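Local coordinates for protein coproheme decarboxylase (Thermus thermophilus, PDB 1VDH) that catalyses the peroxide-dependent, stepwise oxidative decarboxylation of Fe-coproporphyrin III to heme b, the last step of the coproporphyrin-dependent pathway, at residues A[147-152]-A[220-225]. Numbering follows the deposited sequence.
Sequences MNKRRQ and DEVSAR
The guanidinium of R150 lies obliquely against the carbonyls ending helix 221-226, with NH2 3.0 Å from the backbone O of R225 and 4.2 Å from that of A224. Its first two torsions are extended, CG anti to N (chi1 -176°), and carry CD to 3.3 Å from the same R225 O; the bend at chi3 (-69°) then turns the guanidinium. On a neighbouring subunit, Q152 packs against R150 and the backbone O of R151 takes a weak hydrogen bond from R150 NH1, which ties this spot to the pentamer interface. Replacing R150 by alanine removes the guanidinium, which would probably leave that R151 O without its weak bond and open a gap beside Q152 of the same subunit. Strand 141-152 belongs to the curled antiparallel sheet of the chlorite dismutase-type dimeric alpha+beta barrel, and the short helix packs beside its end, where K149 and S223 are predicted to bind the coproheme. The bent chain of K149 crosses V222, CE resting 3.7 Å from CG2, while one water accepts from K149 NZ (3.1 Å) and donates to V222 O (3.0 Å). V222 also touches H172, the predicted axial ligand. Along the helix, R225 NH1 forms a salt bridge with E221 OE2 (3.0 Å), which lies 29° out of the R225 guanidinium plane, whereas NE pairs with D155.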
# COMPACT_ATOMS: atom_id res chain seq x y z
N MET A 147 -6.67 -14.39 8.07
CA MET A 147 -8.03 -13.97 7.75
C MET A 147 -8.73 -13.33 8.94
O MET A 147 -8.29 -13.49 10.08
CB MET A 147 -8.87 -15.17 7.25
CG MET A 147 -9.14 -16.24 8.30
SD MET A 147 -10.18 -17.61 7.67
CE MET A 147 -11.79 -16.83 7.64
N ASN A 148 -9.78 -12.58 8.64
CA ASN A 148 -10.63 -11.93 9.64
C ASN A 148 -12.05 -12.38 9.36
O ASN A 148 -12.35 -12.93 8.30
CB ASN A 148 -10.66 -10.40 9.46
CG ASN A 148 -9.31 -9.75 9.62
OD1 ASN A 148 -9.02 -8.75 8.97
ND2 ASN A 148 -8.48 -10.29 10.50
N LYS A 149 -12.94 -12.13 10.33
CA LYS A 149 -14.35 -12.41 10.16
C LYS A 149 -14.92 -11.02 9.92
O LYS A 149 -14.70 -10.09 10.71
CB LYS A 149 -14.95 -13.06 11.41
CG LYS A 149 -14.91 -14.59 11.39
CD LYS A 149 -15.90 -15.16 10.39
CE LYS A 149 -15.98 -16.69 10.48
NZ LYS A 149 -14.71 -17.36 10.07
N ARG A 150 -15.60 -10.86 8.79
CA ARG A 150 -16.17 -9.59 8.37
C ARG A 150 -17.11 -8.89 9.35
O ARG A 150 -17.90 -9.52 10.05
CB ARG A 150 -16.85 -9.77 7.01
CG ARG A 150 -17.42 -8.50 6.41
CD ARG A 150 -18.08 -8.79 5.07
NE ARG A 150 -17.12 -9.14 4.03
CZ ARG A 150 -17.45 -9.64 2.84
NH1 ARG A 150 -16.51 -9.91 1.95
NH2 ARG A 150 -18.73 -9.88 2.56
N ARG A 151 -16.98 -7.56 9.39
CA ARG A 151 -17.79 -6.68 10.22
C ARG A 151 -18.17 -5.50 9.32
O ARG A 151 -17.76 -4.37 9.56
CB ARG A 151 -17.00 -6.17 11.44
CG ARG A 151 -16.65 -7.25 12.47
CD ARG A 151 -15.81 -6.68 13.61
NE ARG A 151 -14.56 -6.09 13.12
CZ ARG A 151 -14.28 -4.79 13.16
NH1 ARG A 151 -13.13 -4.34 12.68
NH2 ARG A 151 -15.14 -3.93 13.70
N GLN A 152 -18.90 -5.79 8.25
CA GLN A 152 -19.30 -4.75 7.30
C GLN A 152 -20.80 -4.79 7.02
O GLN A 152 -21.32 -5.81 6.55
CB GLN A 152 -18.54 -4.90 5.97
CG GLN A 152 -17.01 -4.92 6.07
CD GLN A 152 -16.41 -3.60 6.54
OE1 GLN A 152 -15.35 -3.58 7.16
NE2 GLN A 152 -17.08 -2.49 6.23
N ASP A 220 -19.70 -21.70 1.11
CA ASP A 220 -20.41 -21.88 2.38
C ASP A 220 -20.74 -20.45 2.82
O ASP A 220 -19.92 -19.55 2.65
CB ASP A 220 -19.51 -22.53 3.45
CG ASP A 220 -19.15 -23.97 3.12
OD1 ASP A 220 -19.92 -24.64 2.40
OD2 ASP A 220 -18.08 -24.43 3.59
N GLU A 221 -21.93 -20.24 3.39
CA GLU A 221 -22.32 -18.90 3.80
C GLU A 221 -21.32 -18.22 4.73
O GLU A 221 -21.04 -17.02 4.58
CB GLU A 221 -23.72 -18.89 4.44
CG GLU A 221 -24.22 -17.47 4.74
CD GLU A 221 -25.69 -17.42 5.15
OE1 GLU A 221 -26.41 -18.44 5.01
OE2 GLU A 221 -26.13 -16.35 5.62
N VAL A 222 -20.74 -18.98 5.66
CA VAL A 222 -19.77 -18.43 6.60
C VAL A 222 -18.60 -17.76 5.88
O VAL A 222 -18.16 -16.68 6.28
CB VAL A 222 -19.26 -19.51 7.59
CG1 VAL A 222 -18.52 -20.63 6.85
CG2 VAL A 222 -18.37 -18.87 8.64
N SER A 223 -18.12 -18.37 4.80
CA SER A 223 -17.01 -17.80 4.04
C SER A 223 -17.50 -16.75 3.04
O SER A 223 -16.93 -15.66 2.95
CB SER A 223 -16.24 -18.90 3.29
OG SER A 223 -15.76 -19.90 4.19
N ALA A 224 -18.54 -17.09 2.29
CA ALA A 224 -19.09 -16.18 1.29
C ALA A 224 -19.47 -14.80 1.83
O ALA A 224 -19.17 -13.78 1.21
CB ALA A 224 -20.30 -16.83 0.60
N ARG A 225 -20.09 -14.78 3.01
CA ARG A 225 -20.51 -13.52 3.62
C ARG A 225 -19.57 -12.94 4.68
O ARG A 225 -19.49 -11.72 4.82
CB ARG A 225 -21.91 -13.66 4.24
CG ARG A 225 -23.05 -13.78 3.24
CD ARG A 225 -24.41 -13.84 3.95
NE ARG A 225 -24.68 -12.63 4.74
CZ ARG A 225 -25.75 -12.46 5.51
NH1 ARG A 225 -26.67 -13.41 5.61
NH2 ARG A 225 -25.90 -11.33 6.19
O HOH W 1 -15.32 -16.77 7.13